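Local coordinates for protein phosphoribosyl-aminoimidazole carboxylase (Aspergillus clavatus, PDB 3K5I) that catalyses, as an ATP-grasp enzyme of purine biosynthesis, the ATP-dependent carboxylation of 5-aminoimidazole ribonucleotide to its N5-carboxyamino derivative, at residues G32-R37 / S58-I63; I48-V52 / S64-G68; S223-V227 / S295-T299; N357-Y363 / G375-A381. One frame throughout, in Å; residues are numbered along the deposited sequence.

Contact 1 (G32-R37 / S58-I63); sequences GGQLGR and SPAKQI. With AIR (5-aminoimidazole ribonucleotide), chain I.
Two donors grip Gly32 O from opposite faces of its carbonyl plane: Ser58 OG at 2.9 Å and Ala60 N at 3.1 Å. The carbonyl belongs to the glycine-rich turn of a Rossmann-like pre-ATP-grasp domain, where a strand passes into helix 34-46 with Gly33 as the N-cap residue. On the ligand side of this turn, Leu35 N donates a nearly straight bond of 2.8 Å (163°) to the ribose O2' of AIR, while the side chain of Gln34 lies against ribose O4' and C1' and hands its OE1 to Lys365. The turn thus meets residues 58-63 through Gly32 O and AIR through Leu35 N. Ala60 CB presses on the first helical turn, 3.4 Å from Gly36 C, close to where that helix starts. Arg37 completes the join: with CG anti to the backbone N (chi1 -171°) and the chain extended as far as NE, it runs alongside Pro59, and NH2 makes a weak bond to Asn44 O of the second subunit. Its other terminal nitrogen, NH1, meets a lone pair of Pro59 O at 2.6 Å, bent to 132° at the hydrogen, while Ile63 CG2 lies over one guanidinium face, 3.7 Å from NH2.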
loop_
_atom_site.group_PDB
_atom_site.type_symbol
_atom_site.label_atom_id
_atom_site.label_comp_id
_atom_site.label_asym_id
_atom_site.label_seq_id
_atom_site.Cartn_x
_atom_site.Cartn_y
_atom_site.Cartn_z
ATOM N N GLY A 32 7.111 -15.462 -8.052
ATOM C CA GLY A 32 6.004 -14.874 -7.258
ATOM C C GLY A 32 6.342 -14.781 -5.759
ATOM O O GLY A 32 5.573 -15.206 -4.888
ATOM N N GLY A 33 7.510 -14.177 -5.545
ATOM C CA GLY A 33 8.129 -13.942 -4.281
ATOM C C GLY A 33 7.773 -12.531 -3.910
ATOM O O GLY A 33 6.769 -12.018 -4.372
ATOM N N GLN A 34 8.536 -11.961 -2.994
ATOM C CA GLN A 34 8.118 -10.676 -2.470
ATOM C C GLN A 34 8.013 -9.600 -3.473
ATOM O O GLN A 34 7.219 -8.657 -3.353
ATOM C CB GLN A 34 9.057 -10.230 -1.352
ATOM C CG GLN A 34 10.474 -9.961 -1.825
ATOM C CD GLN A 34 11.398 -11.152 -1.598
ATOM O OE1 GLN A 34 10.937 -12.353 -1.582
ATOM N NE2 GLN A 34 12.691 -10.862 -1.357
ATOM N N LEU A 35 8.838 -9.755 -4.501
ATOM C CA LEU A 35 8.888 -8.714 -5.523
ATOM C C LEU A 35 7.603 -8.790 -6.308
ATOM O O LEU A 35 6.954 -7.794 -6.561
ATOM C CB LEU A 35 10.131 -8.879 -6.425
ATOM C CG LEU A 35 11.488 -8.531 -5.806
ATOM C CD1 LEU A 35 12.589 -8.594 -6.878
ATOM C CD2 LEU A 35 11.545 -7.161 -5.037
ATOM N N GLY A 36 7.297 -10.011 -6.729
ATOM C CA GLY A 36 6.143 -10.300 -7.523
ATOM C C GLY A 36 5.066 -9.853 -6.650
ATOM O O GLY A 36 4.134 -9.279 -7.193
ATOM N N ARG A 37 5.178 -10.051 -5.345
ATOM C CA ARG A 37 4.009 -9.560 -4.559
ATOM C C ARG A 37 3.774 -8.040 -4.502
ATOM O O ARG A 37 2.653 -7.515 -4.409
ATOM C CB ARG A 37 4.103 -10.148 -3.150
ATOM C CG ARG A 37 2.897 -9.937 -2.246
ATOM C CD ARG A 37 3.284 -10.301 -0.803
ATOM N NE ARG A 37 2.294 -10.027 0.263
ATOM C CZ ARG A 37 1.591 -10.986 0.859
ATOM N NH1 ARG A 37 1.709 -12.246 0.447
ATOM N NH2 ARG A 37 0.775 -10.674 1.851
ATOM N N SER A 58 2.336 -18.983 -3.478
ATOM C CA SER A 58 3.511 -18.181 -3.199
ATOM C C SER A 58 3.054 -16.769 -2.803
ATOM O O SER A 58 1.865 -16.424 -2.958
ATOM C CB SER A 58 4.474 -18.225 -4.375
ATOM O OG SER A 58 3.908 -17.516 -5.443
ATOM N N PRO A 59 3.998 -15.963 -2.297
ATOM C CA PRO A 59 3.716 -14.594 -1.852
ATOM C C PRO A 59 2.825 -13.678 -2.658
ATOM O O PRO A 59 2.016 -12.935 -2.093
ATOM C CB PRO A 59 5.070 -13.968 -1.591
ATOM C CG PRO A 59 5.824 -15.216 -1.080
ATOM C CD PRO A 59 5.415 -16.303 -2.090
ATOM N N ALA A 60 2.917 -13.861 -3.968
ATOM C CA ALA A 60 2.132 -13.055 -4.897
ATOM C C ALA A 60 0.758 -13.577 -5.247
ATOM O O ALA A 60 -0.194 -12.838 -5.482
ATOM C CB ALA A 60 3.004 -12.564 -6.128
ATOM N N LYS A 61 0.667 -14.892 -5.222
ATOM C CA LYS A 61 -0.579 -15.580 -5.514
ATOM C C LYS A 61 -1.514 -15.329 -4.350
ATOM O O LYS A 61 -2.699 -15.125 -4.592
ATOM C CB LYS A 61 -0.291 -17.071 -5.618
ATOM C CG LYS A 61 0.565 -17.413 -6.828
ATOM C CD LYS A 61 0.392 -18.976 -6.950
ATOM C CE LYS A 61 0.754 -19.445 -8.371
ATOM N NZ LYS A 61 1.955 -20.269 -8.331
ATOM N N GLN A 62 -0.924 -15.302 -3.148
ATOM C CA GLN A 62 -1.585 -15.047 -1.894
ATOM C C GLN A 62 -2.510 -13.842 -1.855
ATOM O O GLN A 62 -3.490 -13.863 -1.065
ATOM C CB GLN A 62 -0.622 -15.040 -0.728
ATOM C CG GLN A 62 0.093 -16.356 -0.588
ATOM C CD GLN A 62 0.987 -16.289 0.638
ATOM O OE1 GLN A 62 0.774 -15.523 1.597
ATOM N NE2 GLN A 62 2.055 -17.051 0.585
ATOM N N ILE A 63 -2.270 -12.880 -2.749
ATOM C CA ILE A 63 -3.090 -11.637 -2.821
ATOM C C ILE A 63 -3.708 -11.350 -4.183
ATOM O O ILE A 63 -3.901 -10.205 -4.585
ATOM C CB ILE A 63 -2.292 -10.383 -2.297
ATOM C CG1 ILE A 63 -1.033 -10.112 -3.164
ATOM C CG2 ILE A 63 -1.757 -10.677 -0.882
ATOM C CD1 ILE A 63 -0.675 -8.621 -3.138
HETATM N N1 AIR I . 14.269 -11.700 -5.795
HETATM C C2 AIR I . 14.517 -11.892 -7.123
HETATM N N3 AIR I . 15.790 -11.762 -7.489
HETATM C C4 AIR I . 16.407 -11.413 -6.301
HETATM C C5 AIR I . 15.499 -11.377 -5.245
HETATM N N6 AIR I . 15.675 -11.104 -3.913
HETATM C "C1'" AIR I . 13.055 -11.833 -4.957
HETATM C "C2'" AIR I . 11.787 -12.214 -5.756
HETATM C "C3'" AIR I . 12.158 -13.702 -5.886
HETATM C "C4'" AIR I . 12.465 -13.997 -4.416
HETATM O "O4'" AIR I . 13.369 -12.919 -4.105
HETATM O "O2'" AIR I . 10.483 -11.919 -5.215
HETATM O "O3'" AIR I . 11.100 -14.397 -6.510
HETATM C "C5'" AIR I . 12.329 -15.161 -3.453
HETATM O "O5'" AIR I . 13.536 -15.419 -2.680
HETATM P P AIR I . 13.546 -16.690 -1.682
HETATM O O6 AIR I . 13.803 -16.212 -0.152
HETATM O O7 AIR I . 14.643 -17.530 -2.239
HETATM O O8 AIR I . 12.183 -17.338 -1.779
#

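Contact 2 (I48-V52 / S64-G68); sequences IQVNV and SAHDG
His66 is pinned against the strand by its ring edge: NE2 donates to Val50 O at 2.8 Å, with the oxygen in the ring plane, although the donor stands well above the plane of that carbonyl. At another point of the same edge ND1 accepts from Gly68 N at 3.0 Å, so the two bonds fix the ring's rotation and are consistent with a neutral imidazole protonated on NE2. The tight part of the contact surrounds this ring. Gln49 CG sits over one face, 4.0 Å from the centroid in a CH-pi contact, and Ser64 O lies over the opposite face. The Gln49 chain is extended (chi1 -161°), which carries its amide on past the ring in a stacked attitude, and NE2 then bonds Asn51 OD1 at 2.7 Å. That oxygen approaches His66 CE1 to 3.3 Å, and Asn51 CB lies 3.2 Å from Gly68 O. The packing here is close even though Gln49, His66 and Gly68 remain partly exposed.

The strand belongs to the parallel sheet of a Rossmann-like domain. Its Gln49 and Asn51 bond to strand 26-30, whereas strand 70-71 joins on the other side at Val52; before that point the loop 64-68 supplies a side chain and a water instead of a neighbouring strand.

The looser part is the buried side, where Ser64 and Val50 meet through solvent: a water links Ser64 OG, at 3.0 Å, to Val50 N, accepting from the latter at 3.1 Å.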
loop_
_atom_site.group_PDB
_atom_site.type_symbol
_atom_site.label_atom_id
_atom_site.label_comp_id
_atom_site.label_asym_id
_atom_site.label_seq_id
_atom_site.Cartn_x
_atom_site.Cartn_y
_atom_site.Cartn_z
ATOM N N ILE A 48 -5.594 -4.591 -12.738
ATOM C CA ILE A 48 -4.899 -5.249 -13.839
ATOM C C ILE A 48 -4.600 -6.637 -13.311
ATOM O O ILE A 48 -4.060 -6.782 -12.228
ATOM C CB ILE A 48 -3.631 -4.548 -14.332
ATOM C CG1 ILE A 48 -4.181 -3.477 -15.243
ATOM C CG2 ILE A 48 -2.614 -5.485 -15.133
ATOM C CD1 ILE A 48 -3.468 -2.207 -15.061
ATOM N N GLN A 49 -4.990 -7.614 -14.116
ATOM C CA GLN A 49 -4.853 -9.025 -13.821
ATOM C C GLN A 49 -3.433 -9.414 -13.998
ATOM O O GLN A 49 -2.838 -9.223 -15.070
ATOM C CB GLN A 49 -5.626 -9.949 -14.776
ATOM C CG GLN A 49 -5.778 -11.304 -14.081
ATOM C CD GLN A 49 -6.596 -12.299 -14.859
ATOM O OE1 GLN A 49 -7.804 -12.150 -14.916
ATOM N NE2 GLN A 49 -5.968 -13.328 -15.423
ATOM N N VAL A 50 -2.971 -9.984 -12.893
ATOM C CA VAL A 50 -1.650 -10.521 -12.820
ATOM C C VAL A 50 -1.623 -12.061 -12.702
ATOM O O VAL A 50 -2.015 -12.607 -11.641
ATOM C CB VAL A 50 -0.705 -9.709 -11.910
ATOM C CG1 VAL A 50 0.708 -10.366 -11.907
ATOM C CG2 VAL A 50 -0.574 -8.267 -12.472
ATOM N N ASN A 51 -1.212 -12.770 -13.779
ATOM C CA ASN A 51 -1.120 -14.249 -13.624
ATOM C C ASN A 51 0.302 -14.563 -13.194
ATOM O O ASN A 51 1.250 -14.175 -13.840
ATOM C CB ASN A 51 -1.312 -15.058 -14.884
ATOM C CG ASN A 51 -2.606 -14.711 -15.517
ATOM O OD1 ASN A 51 -3.513 -14.359 -14.784
ATOM N ND2 ASN A 51 -2.649 -14.649 -16.830
ATOM N N VAL A 52 0.499 -15.273 -12.103
ATOM C CA VAL A 52 1.865 -15.530 -11.631
ATOM C C VAL A 52 2.474 -16.900 -11.846
ATOM O O VAL A 52 1.806 -17.891 -11.691
ATOM C CB VAL A 52 1.710 -15.447 -10.053
ATOM C CG1 VAL A 52 2.994 -15.390 -9.279
ATOM C CG2 VAL A 52 0.884 -14.249 -9.692
ATOM N N SER A 64 -4.015 -12.413 -4.904
ATOM C CA SER A 64 -4.585 -12.294 -6.224
ATOM C C SER A 64 -5.418 -13.577 -6.382
ATOM O O SER A 64 -4.961 -14.591 -6.916
ATOM C CB SER A 64 -3.384 -12.352 -7.177
ATOM O OG SER A 64 -3.770 -12.498 -8.536
ATOM N N ALA A 65 -6.655 -13.544 -5.902
ATOM C CA ALA A 65 -7.530 -14.713 -5.940
ATOM C C ALA A 65 -8.270 -14.850 -7.250
ATOM O O ALA A 65 -9.414 -14.400 -7.300
ATOM C CB ALA A 65 -8.589 -14.563 -4.832
ATOM N N HIS A 66 -7.668 -15.455 -8.274
ATOM C CA HIS A 66 -8.377 -15.649 -9.556
ATOM C C HIS A 66 -7.864 -16.943 -10.162
ATOM O O HIS A 66 -6.969 -17.580 -9.573
ATOM C CB HIS A 66 -8.172 -14.434 -10.480
ATOM C CG HIS A 66 -6.743 -14.119 -10.811
ATOM N ND1 HIS A 66 -5.998 -14.948 -11.609
ATOM C CD2 HIS A 66 -5.939 -13.065 -10.522
ATOM C CE1 HIS A 66 -4.786 -14.446 -11.763
ATOM N NE2 HIS A 66 -4.721 -13.306 -11.113
ATOM N N ASP A 67 -8.345 -17.377 -11.319
ATOM C CA ASP A 67 -7.780 -18.642 -11.816
ATOM C C ASP A 67 -6.626 -18.663 -12.813
ATOM O O ASP A 67 -6.300 -19.741 -13.333
ATOM C CB ASP A 67 -8.874 -19.617 -12.256
ATOM C CG ASP A 67 -9.677 -19.102 -13.431
ATOM O OD1 ASP A 67 -9.525 -19.627 -14.554
ATOM O OD2 ASP A 67 -10.487 -18.179 -13.214
ATOM N N GLY A 68 -5.988 -17.527 -13.090
ATOM C CA GLY A 68 -4.924 -17.565 -14.098
ATOM C C GLY A 68 -3.481 -17.937 -13.772
ATOM O O GLY A 68 -2.594 -17.995 -14.645
HETATM O O HOH W 1 -4.542 -10.091 -10.190
#

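Contact 3 (S223-V227 / S295-T299); sequences SYPTV and SGHYT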
loop_
_atom_site.group_PDB
_atom_site.type_symbol
_atom_site.label_atom_id
_atom_site.label_comp_id
_atom_site.label_asym_id
_atom_site.label_seq_id
_atom_site.Cartn_x
_atom_site.Cartn_y
_atom_site.Cartn_z
ATOM N N SER A 223 14.171 7.841 -13.791
ATOM C CA SER A 223 15.002 7.286 -12.709
ATOM C C SER A 223 14.694 7.972 -11.379
ATOM O O SER A 223 14.240 9.117 -11.344
ATOM C CB SER A 223 16.486 7.514 -12.998
ATOM O OG SER A 223 16.776 8.906 -12.870
ATOM N N TYR A 224 14.959 7.252 -10.295
ATOM C CA TYR A 224 14.696 7.769 -8.974
ATOM C C TYR A 224 15.986 8.335 -8.427
ATOM O O TYR A 224 17.057 8.135 -9.043
ATOM C CB TYR A 224 14.113 6.670 -8.080
ATOM C CG TYR A 224 12.683 6.211 -8.435
ATOM C CD1 TYR A 224 12.484 5.191 -9.379
ATOM C CD2 TYR A 224 11.559 6.707 -7.766
ATOM C CE1 TYR A 224 11.223 4.718 -9.684
ATOM C CE2 TYR A 224 10.272 6.224 -8.066
ATOM C CZ TYR A 224 10.080 5.251 -9.006
ATOM O OH TYR A 224 8.771 4.809 -9.263
ATOM N N PRO A 225 15.935 9.018 -7.285
ATOM C CA PRO A 225 17.201 9.554 -6.770
ATOM C C PRO A 225 18.180 8.438 -6.364
ATOM O O PRO A 225 17.818 7.264 -6.158
ATOM C CB PRO A 225 16.763 10.316 -5.522
ATOM C CG PRO A 225 15.393 10.827 -5.878
ATOM C CD PRO A 225 14.774 9.613 -6.600
ATOM N N THR A 226 19.459 8.785 -6.313
ATOM C CA THR A 226 20.512 7.855 -5.921
ATOM C C THR A 226 20.310 7.681 -4.406
ATOM O O THR A 226 20.020 8.648 -3.645
ATOM C CB THR A 226 21.876 8.544 -6.098
ATOM O OG1 THR A 226 22.046 9.001 -7.448
ATOM C CG2 THR A 226 23.037 7.676 -5.620
ATOM N N VAL A 227 20.361 6.425 -3.989
ATOM C CA VAL A 227 20.239 6.002 -2.588
ATOM C C VAL A 227 21.556 5.325 -2.145
ATOM O O VAL A 227 22.435 4.932 -2.956
ATOM C CB VAL A 227 19.048 5.086 -2.268
ATOM C CG1 VAL A 227 17.718 5.772 -2.624
ATOM C CG2 VAL A 227 19.237 3.854 -2.986
ATOM N N SER A 295 16.733 -2.268 -3.624
ATOM C CA SER A 295 17.140 -0.872 -3.398
ATOM C C SER A 295 16.024 0.112 -3.574
ATOM O O SER A 295 16.115 1.267 -3.134
ATOM C CB SER A 295 18.335 -0.463 -4.279
ATOM O OG SER A 295 18.048 0.299 -5.442
ATOM N N GLY A 296 14.972 -0.341 -4.244
ATOM C CA GLY A 296 13.873 0.587 -4.449
ATOM C C GLY A 296 12.629 0.401 -3.587
ATOM O O GLY A 296 11.592 1.088 -3.774
ATOM N N HIS A 297 12.697 -0.450 -2.576
ATOM C CA HIS A 297 11.480 -0.573 -1.776
ATOM C C HIS A 297 10.923 0.689 -1.121
ATOM O O HIS A 297 9.673 0.803 -0.937
ATOM C CB HIS A 297 11.576 -1.733 -0.756
ATOM C CG HIS A 297 11.864 -3.052 -1.373
ATOM N ND1 HIS A 297 11.639 -3.288 -2.709
ATOM C CD2 HIS A 297 12.193 -4.244 -0.817
ATOM C CE1 HIS A 297 11.914 -4.555 -2.970
ATOM N NE2 HIS A 297 12.252 -5.154 -1.841
ATOM N N TYR A 298 11.858 1.599 -0.804
ATOM C CA TYR A 298 11.473 2.845 -0.166
ATOM C C TYR A 298 10.516 3.645 -1.068
ATOM O O TYR A 298 9.787 4.559 -0.610
ATOM C CB TYR A 298 12.683 3.729 0.196
ATOM C CG TYR A 298 13.159 4.443 -1.047
ATOM C CD1 TYR A 298 14.089 3.796 -1.866
ATOM C CD2 TYR A 298 12.648 5.683 -1.443
ATOM C CE1 TYR A 298 14.502 4.416 -3.037
ATOM C CE2 TYR A 298 13.075 6.352 -2.650
ATOM C CZ TYR A 298 14.030 5.691 -3.435
ATOM O OH TYR A 298 14.600 6.147 -4.643
ATOM N N THR A 299 10.450 3.294 -2.350
ATOM C CA THR A 299 9.578 4.100 -3.226
ATOM C C THR A 299 8.088 4.087 -2.898
ATOM O O THR A 299 7.302 5.028 -3.246
ATOM C CB THR A 299 9.892 3.758 -4.671
ATOM O OG1 THR A 299 9.735 2.330 -4.869
ATOM C CG2 THR A 299 11.356 4.196 -4.938
HETATM O O HOH W 2 16.530 5.077 -6.561
#
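CH-pi packing joins Thr299 to Tyr224: the CG2 methyl stands over one ring face, 4.1 Å from the centroid and 23° off the normal, displaced toward CD2 and CE2. The same methyl also lies over one face of the Tyr298 ring, toward its rim, so a single carbon is placed between two aromatic side chains.

Apolar contact comes from Val227, which approaches Tyr298 from the opposite direction, its CG1 meeting the ring at CE1, 3.5 Å away. Tyr298 has its CG between the backbone N and carbonyl carbon (chi1 79°), which sends the ring across to the strand until OH lies 3.5 Å from Tyr224 CB.

Polar linkage is indirect. A water donates to Pro225 O at 2.6 Å and is bonded to Tyr298 OH at 2.9 Å, bridging two groups that sit too far apart to bond directly. Tyr224 directs its own hydroxyl to Leu305 O. Within 295-299 a type I beta turn is closed by Thr299 N to Gly296 O at 2.9 Å, and Thr299 OG1 is bonded to Gln307 N.

All this lies in the ATP-grasp domain. Strand 221-232 runs between strands 206-216 and 235-241; Val227 and Tyr298 pack on Ala241 of the latter, Ser295 touches Ala211 and Ile213 of the former, and Tyr224 rests on Ala310 of helix 307-315.

Contact 4 (N357-Y363 / G375-A381); sequences NASIHLY and GHITVTA
Ser359 and Thr378 exchange the two shortest backbone bonds of this beta hairpin, Ser359 N to Thr378 O and Thr378 N to Ser359 O, both 2.7 Å and the first almost straight at 174°. Strands 358-362 and 373-380 run antiparallel, and a second hydrogen-bonded pair, His361 with His376, is held by two bonds of 2.8 Å between N and O. Strand 358-362 is the outermost strand of its sheet within the chain and meets the second subunit, where Asn47 ND2 bonds Leu362 O.

The ends of the pairing are closed by side chains. At one, Asn357 ND2 reaches Thr380 O at 3.2 Å, standing above that carbonyl's plane, and a water links Asn357 O with Thr380 OG1. At the other, Tyr363 OH and His376 ND1 share a hydrogen bond of 2.7 Å lying near both ring planes.

On the face carrying the histidines, His361 and His376 form an offset stack, centroids 4.2 Å apart and planes at 12°. His376 CG lies between its backbone N and carbonyl carbon, which places the ring over His361 with ND1 turned to Tyr363 OH. Glu301 bonds both Ser359 OG and His361 NE2, and would probably favour a protonated His361.

Across the sheet, Ala358 CB packs tightly against Val379 CG2 at 3.5 Å and also touches Ile377 CG2, while Ile360 and Ile377 lie side by side. Ile377 packs on Leu394 and Val379 on His390 of helix 384-399. Near the loop, Gly375 CA sits over the centre of the Tyr363 ring, 3.4 Å from its centroid and 6° off the normal.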
loop_
_atom_site.group_PDB
_atom_site.type_symbol
_atom_site.label_atom_id
_atom_site.label_comp_id
_atom_site.label_asym_id
_atom_site.label_seq_id
_atom_site.Cartn_x
_atom_site.Cartn_y
_atom_site.Cartn_z
ATOM N N ASN A 357 6.302 6.306 12.465
ATOM C CA ASN A 357 6.483 6.362 10.993
ATOM C C ASN A 357 7.009 5.175 10.246
ATOM O O ASN A 357 7.466 5.288 9.116
ATOM C CB ASN A 357 7.417 7.525 10.638
ATOM C CG ASN A 357 6.835 8.834 11.111
ATOM O OD1 ASN A 357 5.685 8.827 11.599
ATOM N ND2 ASN A 357 7.570 9.940 10.955
ATOM N N ALA A 358 6.918 4.021 10.885
ATOM C CA ALA A 358 7.476 2.853 10.282
ATOM C C ALA A 358 6.436 2.038 9.545
ATOM O O ALA A 358 5.426 1.629 10.123
ATOM C CB ALA A 358 8.132 2.066 11.412
ATOM N N SER A 359 6.684 1.797 8.258
ATOM C CA SER A 359 5.712 1.032 7.505
ATOM C C SER A 359 6.257 -0.378 7.455
ATOM O O SER A 359 7.380 -0.578 7.008
ATOM C CB SER A 359 5.558 1.656 6.111
ATOM O OG SER A 359 5.018 0.787 5.137
ATOM N N ILE A 360 5.442 -1.321 7.927
ATOM C CA ILE A 360 5.865 -2.712 7.953
ATOM C C ILE A 360 5.397 -3.556 6.775
ATOM O O ILE A 360 4.241 -3.516 6.458
ATOM C CB ILE A 360 5.369 -3.399 9.241
ATOM C CG1 ILE A 360 5.880 -2.647 10.506
ATOM C CG2 ILE A 360 5.659 -4.888 9.146
ATOM C CD1 ILE A 360 5.105 -2.544 11.826
ATOM N N HIS A 361 6.296 -4.324 6.157
ATOM C CA HIS A 361 5.953 -5.168 5.044
ATOM C C HIS A 361 6.527 -6.513 5.322
ATOM O O HIS A 361 7.754 -6.667 5.211
ATOM C CB HIS A 361 6.687 -4.667 3.774
ATOM C CG HIS A 361 6.254 -3.304 3.334
ATOM N ND1 HIS A 361 5.521 -3.109 2.183
ATOM C CD2 HIS A 361 6.448 -2.076 3.887
ATOM C CE1 HIS A 361 5.257 -1.817 2.062
ATOM N NE2 HIS A 361 5.800 -1.173 3.081
ATOM N N LEU A 362 5.662 -7.482 5.589
ATOM C CA LEU A 362 6.109 -8.871 5.781
ATOM C C LEU A 362 5.729 -9.524 4.445
ATOM O O LEU A 362 4.655 -9.281 3.872
ATOM C CB LEU A 362 5.291 -9.588 6.875
ATOM C CG LEU A 362 5.644 -8.973 8.228
ATOM C CD1 LEU A 362 4.676 -9.331 9.366
ATOM C CD2 LEU A 362 7.080 -9.425 8.542
ATOM N N TYR A 363 6.623 -10.396 3.983
ATOM C CA TYR A 363 6.495 -11.141 2.735
ATOM C C TYR A 363 5.615 -12.402 2.652
ATOM O O TYR A 363 5.430 -12.894 1.524
ATOM C CB TYR A 363 7.881 -11.545 2.225
ATOM C CG TYR A 363 8.701 -10.272 1.946
ATOM C CD1 TYR A 363 10.085 -10.317 1.817
ATOM C CD2 TYR A 363 8.086 -9.017 1.833
ATOM C CE1 TYR A 363 10.811 -9.125 1.664
ATOM C CE2 TYR A 363 8.830 -7.805 1.635
ATOM C CZ TYR A 363 10.195 -7.873 1.535
ATOM O OH TYR A 363 11.000 -6.733 1.309
ATOM N N GLY A 375 10.940 -9.722 4.983
ATOM C CA GLY A 375 10.036 -8.603 5.013
ATOM C C GLY A 375 10.986 -7.361 5.087
ATOM O O GLY A 375 12.188 -7.518 4.971
ATOM N N HIS A 376 10.460 -6.144 5.200
ATOM C CA HIS A 376 11.193 -4.882 5.300
ATOM C C HIS A 376 10.327 -3.883 6.019
ATOM O O HIS A 376 9.113 -4.050 6.069
ATOM C CB HIS A 376 11.704 -4.323 3.971
ATOM C CG HIS A 376 10.650 -3.661 3.118
ATOM N ND1 HIS A 376 10.030 -4.333 2.084
ATOM C CD2 HIS A 376 10.165 -2.389 3.078
ATOM C CE1 HIS A 376 9.209 -3.513 1.447
ATOM N NE2 HIS A 376 9.261 -2.324 2.036
ATOM N N ILE A 377 10.989 -2.890 6.615
ATOM C CA ILE A 377 10.323 -1.833 7.358
ATOM C C ILE A 377 10.837 -0.587 6.695
ATOM O O ILE A 377 12.043 -0.455 6.396
ATOM C CB ILE A 377 10.861 -1.588 8.761
ATOM C CG1 ILE A 377 10.918 -2.907 9.505
ATOM C CG2 ILE A 377 9.943 -0.556 9.501
ATOM C CD1 ILE A 377 9.615 -3.623 9.373
ATOM N N THR A 378 9.906 0.320 6.443
ATOM C CA THR A 378 10.387 1.553 5.831
ATOM C C THR A 378 10.000 2.689 6.770
ATOM O O THR A 378 8.819 2.845 7.071
ATOM C CB THR A 378 9.789 1.848 4.402
ATOM O OG1 THR A 378 10.341 0.987 3.426
ATOM C CG2 THR A 378 10.234 3.224 3.907
ATOM N N VAL A 379 10.978 3.495 7.156
ATOM C CA VAL A 379 10.643 4.660 8.021
ATOM C C VAL A 379 10.852 6.034 7.333
ATOM O O VAL A 379 11.914 6.328 6.744
ATOM C CB VAL A 379 11.442 4.574 9.340
ATOM C CG1 VAL A 379 11.216 5.770 10.238
ATOM C CG2 VAL A 379 11.052 3.322 10.042
ATOM N N THR A 380 9.832 6.890 7.370
ATOM C CA THR A 380 9.977 8.200 6.710
ATOM C C THR A 380 10.124 9.309 7.783
ATOM O O THR A 380 9.981 9.081 8.981
ATOM C CB THR A 380 8.675 8.486 5.973
ATOM O OG1 THR A 380 7.593 8.352 6.905
ATOM C CG2 THR A 380 8.429 7.432 4.947
ATOM N N ALA A 381 10.391 10.531 7.351
ATOM C CA ALA A 381 10.491 11.652 8.263
ATOM C C ALA A 381 10.828 12.884 7.449
ATOM O O ALA A 381 11.408 12.781 6.357
ATOM C CB ALA A 381 11.395 11.428 9.432
HETATM O O HOH W 3 6.285 5.367 6.485
#

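Overall arrangement
Contact 1 is the hub of the four. Contact 2 belongs to the same domain and touches it through Gly32 CA and Val52 CG1, 3.7 Å apart. The other domains also meet it: Leu35 CD2 lies 3.3 Å from His297 CE1 of contact 3, and Gln34 CB lies 3.3 Å from Tyr363 CG of contact 4. His297 in turn stacks on His376, joining contacts 3 and 4. The AIR pocket lies at this junction; contact 1 lines it directly, and the Tyr363 side chain is about 7 Å from AIR. Contact 3 is nearer the ADP and magnesium, about 10 and 9 Å from the Ser295 side chain. Contact 2 stays remote, its nearest atoms about 15 Å from contact 3.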